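Prephenate dehydratase (Chlorobium tepidum TLS, PDB 2QMX) catalyses the dehydration and decarboxylation of prephenate to phenylpyruvate in phenylalanine biosynthesis and is inhibited by the end product, L-phenylalanine. Local coordinates at residues A[37-42]-A[72-77]. Residues are numbered along the deposited sequence; the frame is centred on the assembly and turned at random.
Sequences DVFSAV and RPVVIL
Phe39 obliquely meets the aliphatic part of Arg72 at one ortho carbon of its ring: CD2 lies 3.5 Å from Arg72 CG and 3.6 Å from Arg72 CB, while Phe39 CB adds a contact of 3.8 Å to the same CG. With chi1 at -92°, the arginine CG swings toward the phenylalanine, and a near-eclipsed bend at chi2 (12°) directs CD and the rest of the chain onward. The guanidinium, its plane 85° from that of the ring, lies well beyond it. At the neighbouring ring carbon, Phe39 CE2 comes within 4.3 Å of Val74 CG1, also obliquely. The other branch of that valine, CG2, faces Val42 CG1 at 4.4 Å, one helical turn on from Phe39. This apolar packing, with no hydrogen bond across it, sets helix 35-43 of the prephenate dehydratase catalytic region, which belongs to the periplasmic-binding-protein clan, against the start of strand 74-83 in a mixed sheet. Arg72 leaves helix 63-71, and an inverse gamma turn centred on Pro73 leads into the strand. Leu68 and Leu69 of helix 63-71 also pack on Phe39, Leu69 touches Val74 as well, and Ile52 of strand 49-56 touches the Phe39 side chain.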
ATOM      1  N   ASP A  37       0.404  18.453  -1.503  1.00 64.78           N
ATOM      2  CA  ASP A  37       1.370  19.471  -1.935  1.00 64.74           C
ATOM      3  C   ASP A  37       2.031  19.305  -3.346  1.00 64.68           C
ATOM      4  O   ASP A  37       2.241  20.308  -4.040  1.00 64.15           O
ATOM      5  CB  ASP A  37       2.435  19.687  -0.831  1.00 65.59           C
ATOM      6  CG  ASP A  37       2.038  20.820   0.211  1.00 67.80           C
ATOM      7  OD1 ASP A  37       0.850  21.247   0.311  1.00 67.89           O
ATOM      8  OD2 ASP A  37       2.940  21.297   0.935  1.00 70.87           O
ATOM      9  N   VAL A  38       2.322  18.064  -3.769  1.00 64.33           N
ATOM     10  CA  VAL A  38       2.972  17.769  -5.063  1.00 64.44           C
ATOM     11  C   VAL A  38       2.008  18.088  -6.198  1.00 64.96           C
ATOM     12  O   VAL A  38       2.366  18.797  -7.168  1.00 65.84           O
ATOM     13  CB  VAL A  38       3.331  16.258  -5.227  1.00 64.12           C
ATOM     14  CG1 VAL A  38       3.798  15.999  -6.637  1.00 64.33           C
ATOM     15  CG2 VAL A  38       4.383  15.816  -4.216  1.00 65.10           C
ATOM     16  N   PHE A  39       0.780  17.569  -6.093  1.00 63.68           N
ATOM     17  CA  PHE A  39      -0.260  17.982  -7.043  1.00 63.44           C
ATOM     18  C   PHE A  39      -0.469  19.487  -7.109  1.00 62.16           C
ATOM     19  O   PHE A  39      -0.785  19.994  -8.153  1.00 62.18           O
ATOM     20  CB  PHE A  39      -1.601  17.293  -6.796  1.00 62.91           C
ATOM     21  CG  PHE A  39      -1.617  15.849  -7.172  1.00 64.20           C
ATOM     22  CD1 PHE A  39      -1.031  14.888  -6.341  1.00 64.00           C
ATOM     23  CD2 PHE A  39      -2.266  15.431  -8.346  1.00 64.32           C
ATOM     24  CE1 PHE A  39      -1.073  13.542  -6.688  1.00 63.86           C
ATOM     25  CE2 PHE A  39      -2.350  14.090  -8.696  1.00 62.28           C
ATOM     26  CZ  PHE A  39      -1.737  13.133  -7.876  1.00 65.09           C
ATOM     27  N   SER A  40      -0.295  20.196  -6.007  1.00 62.96           N
ATOM     28  CA  SER A  40      -0.570  21.657  -5.978  1.00 63.78           C
ATOM     29  C   SER A  40       0.548  22.542  -6.581  1.00 63.34           C
ATOM     30  O   SER A  40       0.301  23.662  -7.053  1.00 63.23           O
ATOM     31  CB  SER A  40      -0.875  22.080  -4.540  1.00 63.96           C
ATOM     32  OG  SER A  40      -1.931  21.269  -4.038  1.00 67.52           O
ATOM     33  N   ALA A  41       1.779  22.040  -6.535  1.00 63.25           N
ATOM     34  CA  ALA A  41       2.902  22.669  -7.205  1.00 63.12           C
ATOM     35  C   ALA A  41       2.580  22.749  -8.724  1.00 63.26           C
ATOM     36  O   ALA A  41       2.899  23.740  -9.381  1.00 62.27           O
ATOM     37  CB  ALA A  41       4.162  21.843  -6.952  1.00 62.34           C
ATOM     38  N   VAL A  42       1.924  21.700  -9.252  1.00 63.94           N
ATOM     39  CA  VAL A  42       1.500  21.679 -10.659  1.00 64.15           C
ATOM     40  C   VAL A  42       0.313  22.615 -10.890  1.00 65.56           C
ATOM     41  O   VAL A  42       0.429  23.561 -11.688  1.00 65.27           O
ATOM     42  CB  VAL A  42       1.273  20.242 -11.224  1.00 64.04           C
ATOM     43  CG1 VAL A  42       0.875  20.315 -12.713  1.00 64.09           C
ATOM     44  CG2 VAL A  42       2.527  19.407 -11.082  1.00 59.51           C
ATOM     45  N   ARG A  72      -7.543  16.025  -9.804  1.00 58.81           N
ATOM     46  CA  ARG A  72      -6.693  17.122 -10.250  1.00 57.84           C
ATOM     47  C   ARG A  72      -6.710  17.246 -11.752  1.00 56.09           C
ATOM     48  O   ARG A  72      -6.656  16.237 -12.451  1.00 55.12           O
ATOM     49  CB  ARG A  72      -5.277  16.968  -9.711  1.00 57.92           C
ATOM     50  CG  ARG A  72      -4.993  17.690  -8.346  1.00 59.99           C
ATOM     51  CD  ARG A  72      -6.256  18.183  -7.641  1.00 59.77           C
ATOM     52  NE  ARG A  72      -6.044  18.605  -6.257  1.00 58.83           N
ATOM     53  CZ  ARG A  72      -7.024  18.683  -5.344  1.00 58.12           C
ATOM     54  NH1 ARG A  72      -6.738  19.035  -4.099  1.00 52.74           N
ATOM     55  NH2 ARG A  72      -8.292  18.395  -5.667  1.00 57.09           N
ATOM     56  N   PRO A  73      -6.772  18.500 -12.250  1.00 55.45           N
ATOM     57  CA  PRO A  73      -6.787  18.746 -13.689  1.00 54.69           C
ATOM     58  C   PRO A  73      -5.377  18.490 -14.225  1.00 53.90           C
ATOM     59  O   PRO A  73      -4.636  19.380 -14.652  1.00 54.54           O
ATOM     60  CB  PRO A  73      -7.205  20.210 -13.786  1.00 54.02           C
ATOM     61  CG  PRO A  73      -6.665  20.810 -12.544  1.00 55.19           C
ATOM     62  CD  PRO A  73      -6.780  19.760 -11.483  1.00 53.92           C
ATOM     63  N   VAL A  74      -5.064  17.230 -14.237  1.00 53.02           N
ATOM     64  CA  VAL A  74      -3.739  16.799 -14.366  1.00 54.31           C
ATOM     65  C   VAL A  74      -3.767  15.717 -15.472  1.00 55.33           C
ATOM     66  O   VAL A  74      -4.857  15.280 -15.853  1.00 55.89           O
ATOM     67  CB  VAL A  74      -3.365  16.349 -12.942  1.00 54.62           C
ATOM     68  CG1 VAL A  74      -2.981  14.940 -12.842  1.00 54.28           C
ATOM     69  CG2 VAL A  74      -2.400  17.377 -12.285  1.00 54.99           C
ATOM     70  N   VAL A  75      -2.611  15.334 -16.018  1.00 55.91           N
ATOM     71  CA  VAL A  75      -2.522  14.297 -17.065  1.00 57.10           C
ATOM     72  C   VAL A  75      -1.164  13.554 -16.971  1.00 58.26           C
ATOM     73  O   VAL A  75      -0.082  14.224 -16.914  1.00 59.13           O
ATOM     74  CB  VAL A  75      -2.608  14.955 -18.522  1.00 57.07           C
ATOM     75  CG1 VAL A  75      -1.330  15.691 -18.914  1.00 54.98           C
ATOM     76  CG2 VAL A  75      -2.873  13.903 -19.559  1.00 58.00           C
ATOM     77  N   ILE A  76      -1.190  12.219 -17.042  1.00 57.38           N
ATOM     78  CA  ILE A  76       0.066  11.498 -17.142  1.00 57.05           C
ATOM     79  C   ILE A  76       0.799  11.546 -18.488  1.00 56.64           C
ATOM     80  O   ILE A  76       0.224  11.357 -19.573  1.00 58.43           O
ATOM     81  CB  ILE A  76       0.090  10.077 -16.444  1.00 57.87           C
ATOM     82  CG1 ILE A  76       0.901   9.091 -17.261  1.00 58.65           C
ATOM     83  CG2 ILE A  76      -1.247   9.544 -15.923  1.00 55.28           C
ATOM     84  CD1 ILE A  76       2.057   8.575 -16.483  1.00 62.19           C
ATOM     85  N   LEU A  77       2.080  11.809 -18.398  1.00 54.76           N
ATOM     86  CA  LEU A  77       2.951  11.981 -19.516  1.00 51.97           C
ATOM     87  C   LEU A  77       3.986  10.848 -19.630  1.00 51.97           C
ATOM     88  O   LEU A  77       4.581  10.662 -20.679  1.00 52.50           O
ATOM     89  CB  LEU A  77       3.723  13.261 -19.259  1.00 51.73           C
ATOM     90  CG  LEU A  77       3.115  14.646 -19.428  1.00 53.08           C
ATOM     91  CD1 LEU A  77       4.279  15.674 -19.698  1.00 54.59           C
ATOM     92  CD2 LEU A  77       2.052  14.718 -20.550  1.00 49.04           C
TER